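Local coordinates for enoyl-acyl carrier protein reductase (Uncultured bacterium, PDB 6KIA) that probably reduces the enoyl double bond of acyl-carrier-protein-bound fatty acid intermediates with NADH, and is associated with resistance to triclosan, at residues Gly26-Arg31 with Glu74-Gly79. Residues are numbered along the deposited sequence; the frame is centred on the assembly and turned at random.
Sequences GELFGR and EANLGG. With NAI (1,4-dihydronicotinamide adenine dinucleotide), chain D.
The carboxamide of N76, in the last turn of helix 67-77, reaches across to the backbone carbonyl of L28, in the dinucleotide-binding loop that follows strand 21-25 of a Rossmann-like fold. N76 ND2 donates to L28 O over 3.1 Å, with an N-H...O angle of 148°; the donor stands above the carbonyl plane, while the oxygen lies close to the plane of the amide. With CG anti to the backbone N (chi1 172°), the amide of N76 is swung out to meet the loop. Beside this polar link a methyl of L28 rests on the helix backbone: L28 CD2 lies 3.8 Å from N76 O and 4.3 Å from L77 CA. Helix 34-43 receives both leucine side chains, L28 on A34 and N35, L77 on I38.

The pairing illustrates how one loop can serve two partners, a helix on one side and a cofactor on the other. E27 N donates to the ribose hydroxyl O2B of the dinucleotide at 3.0 Å, and E27 O accepts from O3B, gripping the adenosine ribose through the backbone. The carboxylate of E27 turns elsewhere, its OE2 held by V53 N and T52 OG1. Past N76 the helix ends at L77, and G78, with positive phi (81°), turns the chain; there E74 O accepts from both G78 N, at 2.8 Å, and G79 N, at 3.2 Å.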
loop_
_atom_site.group_PDB
_atom_site.type_symbol
_atom_site.label_atom_id
_atom_site.label_comp_id
_atom_site.label_asym_id
_atom_site.label_seq_id
_atom_site.Cartn_x
_atom_site.Cartn_y
_atom_site.Cartn_z
ATOM N N GLY A 26 4.003 0.367 10.939
ATOM C CA GLY A 26 2.649 0.107 10.471
ATOM C C GLY A 26 2.189 -1.182 11.132
ATOM O O GLY A 26 3.005 -1.878 11.747
ATOM N N GLU A 27 0.902 -1.519 11.007
ATOM C CA GLU A 27 0.403 -2.770 11.579
ATOM C C GLU A 27 0.285 -3.850 10.516
ATOM O O GLU A 27 0.051 -3.558 9.344
ATOM C CB GLU A 27 -0.951 -2.564 12.273
ATOM C CG GLU A 27 -0.872 -1.636 13.485
ATOM C CD GLU A 27 -2.158 -1.586 14.284
ATOM O OE1 GLU A 27 -3.255 -1.749 13.693
ATOM O OE2 GLU A 27 -2.065 -1.444 15.523
ATOM N N LEU A 28 0.490 -5.096 10.943
ATOM C CA LEU A 28 0.486 -6.250 10.069
ATOM C C LEU A 28 -0.900 -6.888 10.069
ATOM O O LEU A 28 -1.421 -7.244 11.141
ATOM C CB LEU A 28 1.532 -7.264 10.543
ATOM C CG LEU A 28 1.661 -8.488 9.651
ATOM C CD1 LEU A 28 2.223 -8.071 8.287
ATOM C CD2 LEU A 28 2.613 -9.483 10.337
ATOM N N PHE A 29 -1.507 -7.012 8.887
ATOM C CA PHE A 29 -2.817 -7.668 8.746
ATOM C C PHE A 29 -2.696 -8.818 7.778
ATOM O O PHE A 29 -1.822 -8.799 6.930
ATOM C CB PHE A 29 -3.886 -6.703 8.230
ATOM C CG PHE A 29 -4.176 -5.578 9.171
ATOM C CD1 PHE A 29 -4.970 -5.783 10.282
ATOM C CD2 PHE A 29 -3.656 -4.315 8.950
ATOM C CE1 PHE A 29 -5.235 -4.744 11.158
ATOM C CE2 PHE A 29 -3.930 -3.270 9.822
ATOM C CZ PHE A 29 -4.713 -3.491 10.927
ATOM N N GLY A 30 -3.603 -9.785 7.875
ATOM C CA GLY A 30 -3.672 -10.828 6.867
ATOM C C GLY A 30 -3.881 -10.187 5.507
ATOM O O GLY A 30 -4.626 -9.201 5.395
ATOM N N ARG A 31 -3.197 -10.745 4.507
ATOM C CA ARG A 31 -3.196 -10.303 3.095
ATOM C C ARG A 31 -2.368 -9.031 2.876
ATOM O O ARG A 31 -2.159 -8.611 1.735
ATOM C CB ARG A 31 -4.632 -10.101 2.592
ATOM C CG ARG A 31 -5.522 -11.306 2.851
ATOM C CD ARG A 31 -6.991 -10.947 2.745
ATOM N NE ARG A 31 -7.416 -10.578 1.411
ATOM C CZ ARG A 31 -8.182 -9.525 1.131
ATOM N NH1 ARG A 31 -8.535 -9.294 -0.121
ATOM N NH2 ARG A 31 -8.586 -8.702 2.089
ATOM N N GLU A 74 1.696 -9.015 19.523
ATOM C CA GLU A 74 3.087 -9.448 19.443
ATOM C C GLU A 74 3.211 -10.855 18.850
ATOM O O GLU A 74 4.172 -11.153 18.126
ATOM C CB GLU A 74 3.758 -9.379 20.830
ATOM C CG GLU A 74 3.988 -7.954 21.319
ATOM C CD GLU A 74 4.793 -7.868 22.610
ATOM O OE1 GLU A 74 4.801 -8.850 23.381
ATOM O OE2 GLU A 74 5.410 -6.805 22.866
ATOM N N ALA A 75 2.247 -11.722 19.149
ATOM C CA ALA A 75 2.273 -13.063 18.570
ATOM C C ALA A 75 1.989 -12.988 17.071
ATOM O O ALA A 75 2.553 -13.738 16.277
ATOM C CB ALA A 75 1.279 -13.961 19.250
ATOM N N ASN A 76 1.105 -12.069 16.701
ATOM C CA ASN A 76 0.770 -11.869 15.298
ATOM C C ASN A 76 1.947 -11.313 14.498
ATOM O O ASN A 76 2.167 -11.696 13.346
ATOM C CB ASN A 76 -0.412 -10.916 15.176
ATOM C CG ASN A 76 -0.690 -10.524 13.735
ATOM O OD1 ASN A 76 -1.006 -11.378 12.908
ATOM N ND2 ASN A 76 -0.590 -9.231 13.432
ATOM N N LEU A 77 2.694 -10.399 15.114
ATOM C CA LEU A 77 3.869 -9.817 14.478
ATOM C C LEU A 77 5.069 -10.768 14.502
ATOM O O LEU A 77 5.864 -10.826 13.561
ATOM C CB LEU A 77 4.238 -8.499 15.171
ATOM C CG LEU A 77 5.475 -7.783 14.628
ATOM C CD1 LEU A 77 5.142 -7.111 13.325
ATOM C CD2 LEU A 77 6.026 -6.773 15.627
ATOM N N GLY A 78 5.204 -11.509 15.599
ATOM C CA GLY A 78 6.364 -12.354 15.838
ATOM C C GLY A 78 7.551 -11.569 16.371
ATOM O O GLY A 78 8.706 -11.821 16.023
ATOM N N GLY A 79 7.257 -10.625 17.256
ATOM C CA GLY A 79 8.274 -9.791 17.857
ATOM C C GLY A 79 7.650 -8.805 18.821
ATOM O O GLY A 79 6.438 -8.791 19.020
HETATM P PA NAI D . -3.242 -3.174 4.817
HETATM O O1A NAI D . -2.821 -4.539 5.270
HETATM O O2A NAI D . -4.635 -2.720 5.204
HETATM O O5B NAI D . -2.133 -2.153 5.325
HETATM C C5B NAI D . -2.496 -0.824 5.640
HETATM C C4B NAI D . -1.315 -0.327 6.529
HETATM O O4B NAI D . -1.604 1.177 6.783
HETATM C C3B NAI D . -1.265 -0.911 7.673
HETATM O O3B NAI D . 0.130 -1.188 8.103
HETATM C C2B NAI D . -1.987 0.147 8.720
HETATM O O2B NAI D . -1.592 -0.187 10.101
HETATM C C1B NAI D . -1.580 1.297 8.310
HETATM N N9A NAI D . -2.584 2.352 8.561
HETATM C C8A NAI D . -3.818 2.612 8.094
HETATM N N7A NAI D . -4.262 3.714 8.693
HETATM C C5A NAI D . -3.293 4.149 9.533
HETATM C C6A NAI D . -3.314 5.256 10.368
HETATM N N6A NAI D . -4.288 6.278 10.632
HETATM N N1A NAI D . -2.232 5.497 11.128
HETATM C C2A NAI D . -1.151 4.657 11.077
HETATM N N3A NAI D . -1.133 3.553 10.240
HETATM C C4A NAI D . -2.238 3.312 9.468
HETATM O O3 NAI D . -3.190 -3.050 3.168
HETATM P PN NAI D . -1.914 -2.948 2.185
HETATM O O1N NAI D . -1.007 -4.123 2.382
HETATM O O2N NAI D . -2.545 -2.882 0.803
HETATM O O5D NAI D . -1.159 -1.587 2.532
HETATM C C5D NAI D . 0.216 -1.569 2.879
HETATM C C4D NAI D . 0.927 -0.582 1.926
HETATM O O4D NAI D . 0.940 -1.102 0.714
HETATM C C3D NAI D . 0.135 0.718 1.805
HETATM O O3D NAI D . 0.945 1.837 1.937
HETATM C C2D NAI D . -0.379 0.628 0.352
HETATM O O2D NAI D . -0.743 1.975 -0.117
HETATM C C1D NAI D . 0.607 0.067 -0.297
HETATM N N1N NAI D . 0.214 -0.515 -1.580
HETATM C C2N NAI D . -0.939 -1.259 -1.721
HETATM C C3N NAI D . -1.304 -1.744 -2.984
HETATM C C7N NAI D . -2.555 -2.602 -3.169
HETATM O O7N NAI D . -3.046 -2.761 -4.283
HETATM N N7N NAI D . -3.134 -3.222 -2.031
HETATM C C4N NAI D . -0.520 -1.514 -4.106
HETATM C C5N NAI D . 0.673 -0.801 -3.941
HETATM C C6N NAI D . 1.027 -0.304 -2.682
#